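Local structure of DUF4785 domain-containing protein (Legionella pneumophila subsp. pneumophila, 4KH9) at residues Ile40-Arg45 and Val166-Leu171; Asp177-Thr182 and Ala225-Glu230; Ser184-Ile189 and Lys217-Glu222; Glu236-Glu241 and Thr259-Ser264. The protein is of unknown function but binds calcium ions and is built from three domains, the central and C-terminal ones related to the E-set (immunoglobulin-like) superfamily. One frame throughout, in Å; residues are numbered along the deposited sequence.

In the fold
All four contacts gather on the central domain, and they illustrate how antiparallel pairing changes character with place. Interactions 1, 2 and 4 are partly buried, whereas interaction 3 is buried. Interactions 2 and 3 hold the same two strands, 178-186 and 220-226, at opposite ends: the first faces the domain interior with leucines, while the second closes with an asparagine amide bonded to a backbone carbonyl. Interaction 4, the most extensive, pairs two strands of a hairpin and is rich in aromatic rings; its Phe261 meets Leu179 of interaction 2, so both feed one apolar core. Interaction 1 is the more polar through Asn42, which also ties segment 40-45 to the strand of interaction 4.

Interaction 1. Residues Ile40-Arg45 and Val166-Leu171; sequences ISNVRR and VETDSL
The side-chain amide of Asn42 meets Thr168 with both its ends, and these polar bonds give the contact its character. OD1 accepts from the backbone N of Thr168 at 2.9 Å in a nearly straight bond (174°), the donor tilted modestly from the carbonyl plane. ND2 gives a proton, close to the amide plane, to Thr168 OG1 at 2.6 Å. That hydroxyl in turn donates to Ser170 O, so its rotation is fixed, and a second bond from Asn42 ND2 to Ala260 O settles the buried amide further. The amide reaches across because CG sits between the backbone N and carbonyl carbon of its own residue (chi1 62°). A water bridges Asn42 N and Thr168 O.

Backbone pairing follows: Arg44 and Val166 form an antiparallel hydrogen-bonded pair, Arg44 N to Val166 O and Val166 N to Arg44 O both at 2.9 Å.

The remaining contacts are van der Waals. Val43 lies alongside Glu167, the two side chains pointing the same way, and sets its CG2 methyl against the carboxylate, 3.4 Å from Glu167 CD. Leu171 brings CD2 to within 3.6 Å of Asn42 CB.

The segment 40-45 thus adds strand 44-46 to the edge of the central sheet beside strand 163-168, whose other neighbour is strand 178-186. Asn42 O also accepts from Thr259 OG1, tying the same segment to strand 251-264.

Interaction 2. Residues Asp177-Thr182 and Ala225-Glu230; sequences DKLKAT and ATLDSE
Leu179, on the same face as Ala225, is crossed at a slant by Leu227, and its side chain can be followed outward from the backbone. Its CB lies 3.8 Å from Ala225 O and 4.0 Å from Leu227 CD1. From there CG continues opposite the backbone N (chi1 -180°), which carries the branch inward, and CD1 ends 4.1 Å from the same Leu227 CD1. Beyond the segment pair this tip reaches Phe261, and the side chain also touches Leu201 and Leu211.

Strands 178-186 and 220-226 are neighbours in the sheet of the central domain, which belongs to the E-set clan. Leu179 and Leu227 both touch residues of strands 196-202 and 251-264, consistent with the interior of a beta-sandwich. Lys178 and Thr226 form a non-hydrogen-bonded pair, while Leu179 and Ala225 form the hydrogen-bonded one, with Leu179 N to Ala225 O at 2.8 Å and a longer return bond from Ala225 N to Leu179 O at 3.2 Å. One step further on, Leu227 N donates to Asp177 O at 2.9 Å (171°).

Lys178, on the other face with Thr226, lays its CG 3.8 Å from Ala225 O before its chain bends away. The Asp177 carboxylate turns from the contact to accept from Gln174 N through OD2.

Interaction 3. Residues Ser184-Ile189 and Lys217-Glu222; sequences SLHNDI and KSNVFE
Asn219 and His186 cross at about a right angle, with the amide plane turned 80° from the imidazole plane. Asn219 ND2 comes obliquely to the ring, 4.0 Å from His186 ND1, but its bond goes to the backbone beside it: ND2 donates to Leu185 O at 2.8 Å in a nearly straight bond. The acceptor lies practically in the amide plane, whereas the donor stands 34° out of the carbonyl plane of Leu185. A first torsion of 68° swings the Asn219 amide toward the facing strand. Asn219 CB itself lies 3.4 Å from Leu185 O.

The other half of the exchange is pure backbone, Leu185 N to Asn219 O at 3.0 Å. Asn219 ND2 thus takes the place that the backbone N of Asn219 would have in a regular hydrogen-bonded pair with Leu185. Lys217 and Val220 bond to each other in both directions, Val220 N to Lys217 O weakly, around the two-residue turn Ser218-Asn219. The hairpin 208-217/220-226 so formed lays its second strand against strand 178-186 in the sheet of the central domain, whose family is in the E-set clan.

Deeper along the strands, Ser184 and Val220 form a non-hydrogen-bonded pair with side chains on a common face. Ser184 OG rests 4.0 Å from Val220 CG1, a loose van der Waals approach. Leu185 turns the end of its side chain away from Asn219 to pack on Ile253 and Arg255 of strand 251-264.

Interaction 4. Residues Glu236-Glu241 and Thr259-Ser264; sequences ENWYLE and TAFSYS
Strands 238-241 and 259-264 run antiparallel with their axes 4.6 Å apart at closest approach and at 144° to each other, joined by hydrogen-bonded pairs Trp238-Phe261 and Leu240-Thr259 around the non-hydrogen-bonded pair Tyr239-Ala260, the shortest of the four backbone bonds being Leu240 N to Thr259 O at 2.8 Å.

Trp238 and Phe261 give the contact its main side-chain interaction. Trp238 CB sits over one face of the phenyl ring, 3.6 Å from its centroid and 21° off the normal, a CH-pi contact displaced toward the ring's rim. Phe261 comes beneath this carbon because chi1 of 63° tucks the ring over its own backbone, bringing it back toward the partner strand. The indole and phenyl planes are nearly parallel but slid apart, so the rings barely overlap. Tyr263 runs alongside Trp238 in the same direction and completes the aromatic cluster, its CB 3.6 Å from Trp238 CD1; Trp238 NE1 is hydrogen-bonded to Asp233 OD2 and Tyr263 OH to Ser229 O.

On the other face, Tyr239 leans across its cross-strand partner Ala260, with Tyr239 CE2 3.6 Å from Ala260 CB. Leu240 CB and Thr259 CG2 meet at 4.0 Å on the side of the aromatic cluster.

These are the two strands of the hairpin 238-248/251-264. Strand 196-202 flanks the first, strand 172-174 the second, and the buried face packs on Leu201 and Ala181, while Phe261 also meets the ring of Tyr173.

Interaction 1. Residues Ile40-Arg45 and Val166-Leu171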
loop_
_atom_site.group_PDB
_atom_site.type_symbol
_atom_site.label_atom_id
_atom_site.label_comp_id
_atom_site.label_asym_id
_atom_site.label_seq_id
_atom_site.Cartn_x
_atom_site.Cartn_y
_atom_site.Cartn_z
ATOM N N ILE A 40 9.844 5.539 -6.289
ATOM C CA ILE A 40 11.076 4.784 -6.029
ATOM C C ILE A 40 11.007 4.177 -4.621
ATOM O O ILE A 40 11.597 3.121 -4.387
ATOM C CB ILE A 40 12.394 5.622 -6.233
ATOM C CG1 ILE A 40 12.512 6.828 -5.261
ATOM C CG2 ILE A 40 12.570 6.068 -7.696
ATOM C CD1 ILE A 40 13.585 6.686 -4.191
ATOM N N SER A 41 10.280 4.843 -3.698
ATOM C CA SER A 41 10.173 4.419 -2.307
ATOM C C SER A 41 8.757 4.513 -1.800
ATOM O O SER A 41 8.023 5.395 -2.230
ATOM C CB SER A 41 11.077 5.291 -1.442
ATOM O OG SER A 41 11.309 4.691 -0.183
ATOM N N ASN A 42 8.373 3.628 -0.860
ATOM C CA ASN A 42 7.053 3.658 -0.252
ATOM C C ASN A 42 7.191 4.168 1.184
ATOM O O ASN A 42 6.352 3.839 2.030
ATOM C CB ASN A 42 6.320 2.275 -0.315
ATOM C CG ASN A 42 6.971 1.122 0.416
ATOM O OD1 ASN A 42 8.003 1.278 1.079
ATOM N ND2 ASN A 42 6.359 -0.079 0.303
ATOM N N VAL A 43 8.250 4.962 1.472
ATOM C CA VAL A 43 8.423 5.593 2.798
ATOM C C VAL A 43 7.135 6.390 3.098
ATOM O O VAL A 43 6.626 7.086 2.230
ATOM C CB VAL A 43 9.702 6.491 2.901
ATOM C CG1 VAL A 43 9.757 7.271 4.223
ATOM C CG2 VAL A 43 10.970 5.667 2.729
ATOM N N ARG A 44 6.595 6.218 4.289
ATOM C CA ARG A 44 5.389 6.880 4.713
ATOM C C ARG A 44 5.537 7.334 6.160
ATOM O O ARG A 44 5.940 6.540 7.006
ATOM C CB ARG A 44 4.166 5.944 4.551
ATOM C CG ARG A 44 3.565 5.923 3.156
ATOM C CD ARG A 44 2.875 7.235 2.826
ATOM N NE ARG A 44 2.421 7.308 1.441
ATOM C CZ ARG A 44 3.132 7.829 0.448
ATOM N NH1 ARG A 44 4.341 8.328 0.678
ATOM N NH2 ARG A 44 2.637 7.867 -0.781
ATOM N N ARG A 45 5.218 8.612 6.434
ATOM C CA ARG A 45 5.211 9.126 7.791
ATOM C C ARG A 45 3.757 9.368 8.280
ATOM O O ARG A 45 2.896 9.756 7.506
ATOM C CB ARG A 45 6.036 10.387 7.907
ATOM C CG ARG A 45 7.541 10.106 7.745
ATOM C CD ARG A 45 8.400 11.369 7.874
ATOM N NE ARG A 45 8.371 12.217 6.691
ATOM C CZ ARG A 45 9.187 12.077 5.654
ATOM N NH1 ARG A 45 10.101 11.112 5.646
ATOM N NH2 ARG A 45 9.089 12.893 4.609
ATOM N N VAL A 166 7.539 4.424 8.257
ATOM C CA VAL A 166 7.480 3.020 7.843
ATOM C C VAL A 166 7.850 2.916 6.371
ATOM O O VAL A 166 7.589 3.848 5.596
ATOM C CB VAL A 166 6.097 2.367 8.104
ATOM C CG1 VAL A 166 5.719 2.445 9.575
ATOM C CG2 VAL A 166 5.000 2.969 7.217
ATOM N N GLU A 167 8.442 1.796 5.979
ATOM C CA GLU A 167 8.767 1.497 4.567
ATOM C C GLU A 167 9.095 0.015 4.394
ATOM O O GLU A 167 9.484 -0.626 5.354
ATOM C CB GLU A 167 9.926 2.352 4.020
ATOM C CG GLU A 167 11.240 2.202 4.747
ATOM C CD GLU A 167 12.417 2.877 4.067
ATOM O OE1 GLU A 167 12.731 2.515 2.910
ATOM O OE2 GLU A 167 13.044 3.750 4.708
ATOM N N THR A 168 8.967 -0.513 3.162
ATOM C CA THR A 168 9.358 -1.899 2.868
ATOM C C THR A 168 10.586 -1.833 1.927
ATOM O O THR A 168 10.839 -0.780 1.342
ATOM C CB THR A 168 8.201 -2.731 2.331
ATOM O OG1 THR A 168 7.727 -2.183 1.114
ATOM C CG2 THR A 168 7.046 -2.839 3.322
ATOM N N ASP A 169 11.381 -2.903 1.846
ATOM C CA ASP A 169 12.629 -2.893 1.051
ATOM C C ASP A 169 12.354 -2.880 -0.468
ATOM O O ASP A 169 13.275 -2.654 -1.253
ATOM C CB ASP A 169 13.527 -4.085 1.410
ATOM C CG ASP A 169 12.946 -5.489 1.256
ATOM O OD1 ASP A 169 11.716 -5.643 1.362
ATOM O OD2 ASP A 169 13.731 -6.440 1.200
ATOM N N SER A 170 11.098 -3.116 -0.874
ATOM C CA SER A 170 10.681 -3.123 -2.276
ATOM C C SER A 170 9.243 -2.670 -2.374
ATOM O O SER A 170 8.512 -2.674 -1.370
ATOM C CB SER A 170 10.864 -4.516 -2.882
ATOM O OG SER A 170 10.379 -4.587 -4.211
ATOM N N LEU A 171 8.846 -2.233 -3.591
ATOM C CA LEU A 171 7.481 -1.785 -3.905
ATOM C C LEU A 171 6.669 -2.932 -4.391
ATOM O O LEU A 171 5.435 -2.902 -4.309
ATOM C CB LEU A 171 7.500 -0.689 -4.996
ATOM C CG LEU A 171 8.031 0.693 -4.650
ATOM C CD1 LEU A 171 8.086 1.533 -5.893
ATOM C CD2 LEU A 171 7.118 1.398 -3.713
HETATM O O HOH W 1 10.599 1.710 -0.279
#

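Interaction 2. Residues Asp177-Thr182 and Ala225-Glu230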
loop_
_atom_site.group_PDB
_atom_site.type_symbol
_atom_site.label_atom_id
_atom_site.label_comp_id
_atom_site.label_asym_id
_atom_site.label_seq_id
_atom_site.Cartn_x
_atom_site.Cartn_y
_atom_site.Cartn_z
ATOM N N ASP A 177 8.810 -14.431 -1.813
ATOM C CA ASP A 177 9.775 -13.415 -1.413
ATOM C C ASP A 177 9.703 -13.134 0.083
ATOM O O ASP A 177 8.627 -13.226 0.683
ATOM C CB ASP A 177 9.533 -12.099 -2.161
ATOM C CG ASP A 177 9.929 -12.099 -3.631
ATOM O OD1 ASP A 177 10.565 -13.078 -4.076
ATOM O OD2 ASP A 177 9.600 -11.117 -4.330
ATOM N N LYS A 178 10.820 -12.733 0.656
ATOM C CA LYS A 178 10.877 -12.262 2.024
ATOM C C LYS A 178 10.749 -10.746 2.001
ATOM O O LYS A 178 11.516 -10.060 1.307
ATOM C CB LYS A 178 12.159 -12.707 2.721
ATOM C CG LYS A 178 12.207 -12.290 4.215
ATOM C CD LYS A 178 12.937 -13.320 5.096
ATOM C CE LYS A 178 14.418 -13.426 4.783
ATOM N NZ LYS A 178 15.137 -14.314 5.731
ATOM N N LEU A 179 9.763 -10.232 2.717
ATOM C CA LEU A 179 9.556 -8.798 2.854
ATOM C C LEU A 179 10.320 -8.319 4.083
ATOM O O LEU A 179 10.245 -8.969 5.119
ATOM C CB LEU A 179 8.045 -8.486 2.987
ATOM C CG LEU A 179 7.647 -6.999 3.140
ATOM C CD1 LEU A 179 6.301 -6.758 2.555
ATOM C CD2 LEU A 179 7.578 -6.602 4.602
ATOM N N LYS A 180 10.999 -7.178 3.980
ATOM C CA LYS A 180 11.650 -6.547 5.116
ATOM C C LYS A 180 11.063 -5.128 5.289
ATOM O O LYS A 180 10.983 -4.369 4.328
ATOM C CB LYS A 180 13.163 -6.528 4.949
ATOM C CG LYS A 180 13.918 -6.039 6.174
ATOM C CD LYS A 180 15.401 -5.908 5.817
ATOM C CE LYS A 180 16.210 -5.385 6.965
ATOM N NZ LYS A 180 17.599 -5.035 6.553
ATOM N N ALA A 181 10.598 -4.798 6.504
ATOM C CA ALA A 181 10.058 -3.480 6.810
ATOM C C ALA A 181 10.917 -2.780 7.852
ATOM O O ALA A 181 11.571 -3.436 8.669
ATOM C CB ALA A 181 8.629 -3.597 7.313
ATOM N N THR A 182 10.977 -1.464 7.774
ATOM C CA THR A 182 11.670 -0.633 8.759
ATOM C C THR A 182 10.621 0.263 9.361
ATOM O O THR A 182 9.847 0.857 8.615
ATOM C CB THR A 182 12.838 0.131 8.142
ATOM O OG1 THR A 182 13.586 -0.777 7.324
ATOM C CG2 THR A 182 13.736 0.775 9.216
ATOM N N ALA A 225 8.724 -11.114 6.992
ATOM C CA ALA A 225 7.729 -12.141 6.719
ATOM C C ALA A 225 7.932 -12.669 5.315
ATOM O O ALA A 225 8.418 -11.940 4.449
ATOM C CB ALA A 225 6.315 -11.573 6.874
ATOM N N THR A 226 7.504 -13.904 5.072
ATOM C CA THR A 226 7.499 -14.553 3.762
ATOM C C THR A 226 6.151 -14.303 3.156
ATOM O O THR A 226 5.129 -14.532 3.817
ATOM C CB THR A 226 7.812 -16.076 3.892
ATOM O OG1 THR A 226 9.113 -16.180 4.420
ATOM C CG2 THR A 226 7.764 -16.823 2.545
ATOM N N LEU A 227 6.131 -13.875 1.897
ATOM C CA LEU A 227 4.865 -13.621 1.222
ATOM C C LEU A 227 4.510 -14.874 0.464
ATOM O O LEU A 227 5.210 -15.269 -0.474
ATOM C CB LEU A 227 4.959 -12.379 0.320
ATOM C CG LEU A 227 5.147 -11.050 1.054
ATOM C CD1 LEU A 227 5.765 -10.040 0.145
ATOM C CD2 LEU A 227 3.826 -10.495 1.599
ATOM N N ASP A 228 3.496 -15.580 0.954
ATOM C CA ASP A 228 3.188 -16.861 0.357
ATOM C C ASP A 228 1.693 -17.017 0.122
ATOM O O ASP A 228 1.194 -18.143 0.068
ATOM C CB ASP A 228 3.750 -18.006 1.228
ATOM C CG ASP A 228 3.281 -18.064 2.670
ATOM O OD1 ASP A 228 2.404 -17.242 3.053
ATOM O OD2 ASP A 228 3.791 -18.927 3.423
ATOM N N SER A 229 0.980 -15.891 -0.055
ATOM C CA SER A 229 -0.437 -15.932 -0.409
ATOM C C SER A 229 -0.569 -16.511 -1.825
ATOM O O SER A 229 0.225 -16.158 -2.693
ATOM C CB SER A 229 -1.030 -14.531 -0.328
ATOM O OG SER A 229 -2.369 -14.505 -0.787
ATOM N N GLU A 230 -1.522 -17.414 -2.047
ATOM C CA GLU A 230 -1.708 -18.041 -3.363
ATOM C C GLU A 230 -2.871 -17.417 -4.120
ATOM O O GLU A 230 -3.157 -17.830 -5.248
ATOM C CB GLU A 230 -1.929 -19.558 -3.228
ATOM C CG GLU A 230 -0.682 -20.298 -2.774
ATOM C CD GLU A 230 -0.868 -21.791 -2.606
ATOM O OE1 GLU A 230 -0.861 -22.510 -3.630
ATOM O OE2 GLU A 230 -1.000 -22.246 -1.449
#

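Interaction 3. Residues Ser184-Ile189 and Lys217-Glu222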
loop_
_atom_site.group_PDB
_atom_site.type_symbol
_atom_site.label_atom_id
_atom_site.label_comp_id
_atom_site.label_asym_id
_atom_site.label_seq_id
_atom_site.Cartn_x
_atom_site.Cartn_y
_atom_site.Cartn_z
ATOM N N SER A 184 10.246 3.259 12.370
ATOM C CA SER A 184 11.007 4.185 13.220
ATOM C C SER A 184 10.130 5.262 13.817
ATOM O O SER A 184 9.259 5.800 13.143
ATOM C CB SER A 184 12.125 4.862 12.431
ATOM O OG SER A 184 12.630 4.026 11.407
ATOM N N LEU A 185 10.369 5.569 15.087
ATOM C CA LEU A 185 9.664 6.624 15.786
ATOM C C LEU A 185 10.615 7.805 15.952
ATOM O O LEU A 185 11.671 7.651 16.567
ATOM C CB LEU A 185 9.118 6.139 17.142
ATOM C CG LEU A 185 8.223 7.160 17.896
ATOM C CD1 LEU A 185 6.937 7.462 17.108
ATOM C CD2 LEU A 185 7.861 6.644 19.276
ATOM N N HIS A 186 10.228 8.985 15.423
ATOM C CA HIS A 186 11.081 10.170 15.456
ATOM C C HIS A 186 10.451 11.402 16.115
ATOM O O HIS A 186 9.239 11.624 16.063
ATOM C CB HIS A 186 11.466 10.578 14.026
ATOM C CG HIS A 186 12.199 9.527 13.242
ATOM N ND1 HIS A 186 13.535 9.239 13.491
ATOM C CD2 HIS A 186 11.777 8.769 12.203
ATOM C CE1 HIS A 186 13.866 8.306 12.614
ATOM N NE2 HIS A 186 12.847 8.014 11.802
ATOM N N ASN A 187 11.342 12.249 16.644
ATOM C CA ASN A 187 11.152 13.569 17.250
ATOM C C ASN A 187 12.547 14.181 17.264
ATOM O O ASN A 187 13.453 13.557 17.815
ATOM C CB ASN A 187 10.505 13.445 18.636
ATOM C CG ASN A 187 10.274 14.759 19.337
ATOM O OD1 ASN A 187 11.213 15.450 19.743
ATOM N ND2 ASN A 187 9.021 15.100 19.554
ATOM N N ASP A 188 12.776 15.333 16.601
ATOM C CA ASP A 188 14.147 15.869 16.510
ATOM C C ASP A 188 14.687 16.458 17.858
ATOM O O ASP A 188 15.858 16.837 17.917
ATOM C CB ASP A 188 14.277 16.905 15.381
ATOM C CG ASP A 188 13.480 18.188 15.496
ATOM O OD1 ASP A 188 12.521 18.231 16.313
ATOM O OD2 ASP A 188 13.782 19.140 14.736
ATOM N N ILE A 189 13.887 16.438 18.937
ATOM C CA ILE A 189 14.307 16.944 20.240
ATOM C C ILE A 189 14.447 15.814 21.274
ATOM O O ILE A 189 15.295 15.912 22.169
ATOM C CB ILE A 189 13.291 18.000 20.736
ATOM N N LYS A 217 17.394 -0.367 17.146
ATOM C CA LYS A 217 17.761 0.786 17.982
ATOM C C LYS A 217 16.674 1.001 19.005
ATOM O O LYS A 217 15.621 0.386 18.888
ATOM C CB LYS A 217 17.940 2.066 17.123
ATOM C CG LYS A 217 19.106 2.046 16.144
ATOM C CD LYS A 217 19.172 3.308 15.269
ATOM C CE LYS A 217 19.244 4.648 16.004
ATOM N NZ LYS A 217 20.375 4.736 16.969
ATOM N N SER A 218 16.878 1.909 19.975
ATOM C CA SER A 218 15.846 2.223 20.967
ATOM C C SER A 218 14.524 2.651 20.276
ATOM O O SER A 218 13.450 2.313 20.774
ATOM C CB SER A 218 16.324 3.318 21.914
ATOM O OG SER A 218 16.560 4.539 21.229
ATOM N N ASN A 219 14.608 3.338 19.115
ATOM C CA ASN A 219 13.429 3.834 18.407
ATOM C C ASN A 219 13.242 3.210 16.996
ATOM O O ASN A 219 12.420 3.712 16.234
ATOM C CB ASN A 219 13.531 5.369 18.265
ATOM C CG ASN A 219 14.641 5.805 17.325
ATOM O OD1 ASN A 219 15.752 5.247 17.311
ATOM N ND2 ASN A 219 14.326 6.730 16.442
ATOM N N VAL A 220 14.033 2.189 16.621
ATOM C CA VAL A 220 13.941 1.583 15.287
ATOM C C VAL A 220 13.750 0.057 15.404
ATOM O O VAL A 220 14.475 -0.626 16.153
ATOM C CB VAL A 220 15.195 1.925 14.425
ATOM C CG1 VAL A 220 15.103 1.319 13.027
ATOM C CG2 VAL A 220 15.433 3.439 14.340
ATOM N N PHE A 221 12.807 -0.460 14.608
ATOM C CA PHE A 221 12.482 -1.878 14.492
ATOM C C PHE A 221 12.538 -2.314 13.055
ATOM O O PHE A 221 12.152 -1.561 12.163
ATOM C CB PHE A 221 11.074 -2.186 15.057
ATOM C CG PHE A 221 11.048 -2.346 16.562
ATOM C CD1 PHE A 221 11.117 -1.235 17.401
ATOM C CD2 PHE A 221 10.972 -3.602 17.140
ATOM C CE1 PHE A 221 11.121 -1.389 18.794
ATOM C CE2 PHE A 221 10.948 -3.751 18.528
ATOM C CZ PHE A 221 11.034 -2.645 19.345
ATOM N N GLU A 222 12.965 -3.565 12.842
ATOM C CA GLU A 222 12.904 -4.208 11.533
ATOM C C GLU A 222 11.931 -5.355 11.617
ATOM O O GLU A 222 11.853 -6.011 12.649
ATOM C CB GLU A 222 14.285 -4.682 11.072
ATOM C CG GLU A 222 15.215 -3.547 10.677
ATOM C CD GLU A 222 16.614 -3.988 10.296
ATOM O OE1 GLU A 222 17.213 -4.786 11.055
ATOM O OE2 GLU A 222 17.136 -3.481 9.277
#

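Interaction 4. Residues Glu236-Glu241 and Thr259-Ser264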
loop_
_atom_site.group_PDB
_atom_site.type_symbol
_atom_site.label_atom_id
_atom_site.label_comp_id
_atom_site.label_asym_id
_atom_site.label_seq_id
_atom_site.Cartn_x
_atom_site.Cartn_y
_atom_site.Cartn_z
ATOM N N GLU A 236 -5.441 -5.058 -6.925
ATOM C CA GLU A 236 -5.400 -4.419 -5.603
ATOM C C GLU A 236 -4.051 -4.652 -4.906
ATOM O O GLU A 236 -3.343 -5.629 -5.192
ATOM C CB GLU A 236 -6.547 -4.919 -4.710
ATOM C CG GLU A 236 -7.951 -4.683 -5.243
ATOM C CD GLU A 236 -9.021 -5.463 -4.500
ATOM O OE1 GLU A 236 -8.996 -6.715 -4.543
ATOM O OE2 GLU A 236 -9.910 -4.819 -3.900
ATOM N N ASN A 237 -3.696 -3.735 -3.995
ATOM C CA ASN A 237 -2.444 -3.798 -3.267
ATOM C C ASN A 237 -2.594 -4.309 -1.830
ATOM O O ASN A 237 -3.689 -4.404 -1.281
ATOM C CB ASN A 237 -1.781 -2.420 -3.237
ATOM C CG ASN A 237 -1.195 -1.997 -4.562
ATOM O OD1 ASN A 237 -0.659 -2.806 -5.347
ATOM N ND2 ASN A 237 -1.261 -0.710 -4.819
ATOM N N TRP A 238 -1.444 -4.666 -1.253
ATOM C CA TRP A 238 -1.251 -5.044 0.134
ATOM C C TRP A 238 -0.816 -3.837 0.908
ATOM O O TRP A 238 -0.298 -2.886 0.323
ATOM C CB TRP A 238 -0.177 -6.133 0.247
ATOM C CG TRP A 238 -0.591 -7.497 -0.182
ATOM C CD1 TRP A 238 -0.903 -7.908 -1.445
ATOM C CD2 TRP A 238 -0.671 -8.660 0.657
ATOM N NE1 TRP A 238 -1.274 -9.230 -1.429
ATOM C CE2 TRP A 238 -1.123 -9.724 -0.152
ATOM C CE3 TRP A 238 -0.506 -8.879 2.041
ATOM C CZ2 TRP A 238 -1.340 -11.012 0.359
ATOM C CZ3 TRP A 238 -0.720 -10.158 2.546
ATOM C CH2 TRP A 238 -1.127 -11.206 1.710
ATOM N N TYR A 239 -0.968 -3.903 2.234
ATOM C CA TYR A 239 -0.527 -2.881 3.148
ATOM C C TYR A 239 0.208 -3.474 4.311
ATOM O O TYR A 239 -0.142 -4.533 4.831
ATOM C CB TYR A 239 -1.716 -2.015 3.698
ATOM C CG TYR A 239 -2.249 -1.028 2.694
ATOM C CD1 TYR A 239 -3.206 -1.408 1.751
ATOM C CD2 TYR A 239 -1.733 0.266 2.615
ATOM C CE1 TYR A 239 -3.644 -0.521 0.763
ATOM C CE2 TYR A 239 -2.181 1.166 1.647
ATOM C CZ TYR A 239 -3.116 0.757 0.707
ATOM O OH TYR A 239 -3.562 1.626 -0.255
ATOM N N LEU A 240 1.248 -2.780 4.687
ATOM C CA LEU A 240 1.954 -2.915 5.935
ATOM C C LEU A 240 1.198 -2.051 6.935
ATOM O O LEU A 240 0.977 -0.870 6.656
ATOM C CB LEU A 240 3.433 -2.504 5.815
ATOM C CG LEU A 240 4.162 -2.265 7.156
ATOM C CD1 LEU A 240 4.291 -3.585 7.955
ATOM C CD2 LEU A 240 5.520 -1.596 6.949
ATOM N N GLU A 241 0.740 -2.644 8.054
ATOM C CA GLU A 241 0.044 -1.910 9.126
ATOM C C GLU A 241 0.844 -2.033 10.394
ATOM O O GLU A 241 1.199 -3.150 10.784
ATOM C CB GLU A 241 -1.388 -2.461 9.387
ATOM C CG GLU A 241 -2.382 -2.408 8.243
ATOM C CD GLU A 241 -3.788 -2.770 8.693
ATOM O OE1 GLU A 241 -3.940 -3.542 9.671
ATOM O OE2 GLU A 241 -4.747 -2.301 8.038
ATOM N N THR A 259 1.693 1.478 4.789
ATOM C CA THR A 259 2.388 1.695 3.524
ATOM C C THR A 259 1.948 0.554 2.593
ATOM O O THR A 259 1.631 -0.554 3.034
ATOM C CB THR A 259 3.904 1.937 3.582
ATOM O OG1 THR A 259 4.213 2.625 2.356
ATOM C CG2 THR A 259 4.734 0.642 3.730
ATOM N N ALA A 260 1.817 0.890 1.311
ATOM C CA ALA A 260 1.341 -0.021 0.284
ATOM C C ALA A 260 2.495 -0.684 -0.447
ATOM O O ALA A 260 3.568 -0.106 -0.628
ATOM C CB ALA A 260 0.463 0.734 -0.721
ATOM N N PHE A 261 2.241 -1.895 -0.916
ATOM C CA PHE A 261 3.182 -2.623 -1.755
ATOM C C PHE A 261 2.367 -3.526 -2.661
ATOM O O PHE A 261 1.218 -3.857 -2.350
ATOM C CB PHE A 261 4.250 -3.394 -0.940
ATOM C CG PHE A 261 3.729 -4.487 -0.040
ATOM C CD1 PHE A 261 3.379 -4.214 1.292
ATOM C CD2 PHE A 261 3.645 -5.800 -0.498
ATOM C CE1 PHE A 261 2.927 -5.229 2.136
ATOM C CE2 PHE A 261 3.216 -6.823 0.350
ATOM C CZ PHE A 261 2.868 -6.532 1.666
ATOM N N SER A 262 2.930 -3.847 -3.820
ATOM C CA SER A 262 2.268 -4.705 -4.811
ATOM C C SER A 262 2.762 -6.130 -4.667
ATOM O O SER A 262 3.929 -6.351 -4.342
ATOM C CB SER A 262 2.540 -4.177 -6.221
ATOM O OG SER A 262 1.950 -5.020 -7.191
ATOM N N TYR A 263 1.897 -7.102 -4.962
ATOM C CA TYR A 263 2.269 -8.517 -4.862
ATOM C C TYR A 263 1.708 -9.321 -6.046
ATOM O O TYR A 263 0.554 -9.119 -6.395
ATOM C CB TYR A 263 1.759 -9.094 -3.532
ATOM C CG TYR A 263 1.928 -10.590 -3.380
ATOM C CD1 TYR A 263 3.153 -11.137 -3.046
ATOM C CD2 TYR A 263 0.858 -11.461 -3.600
ATOM C CE1 TYR A 263 3.315 -12.511 -2.890
ATOM C CE2 TYR A 263 1.004 -12.842 -3.434
ATOM C CZ TYR A 263 2.241 -13.358 -3.079
ATOM O OH TYR A 263 2.431 -14.702 -2.935
ATOM N N SER A 264 2.487 -10.272 -6.613
ATOM C CA SER A 264 1.946 -11.116 -7.688
ATOM C C SER A 264 2.406 -12.581 -7.566
ATOM O O SER A 264 3.381 -12.893 -6.892
ATOM C CB SER A 264 2.326 -10.569 -9.062
ATOM O OG SER A 264 3.719 -10.660 -9.309
HETATM O O HOH W 2 -0.954 -6.997 -4.783
#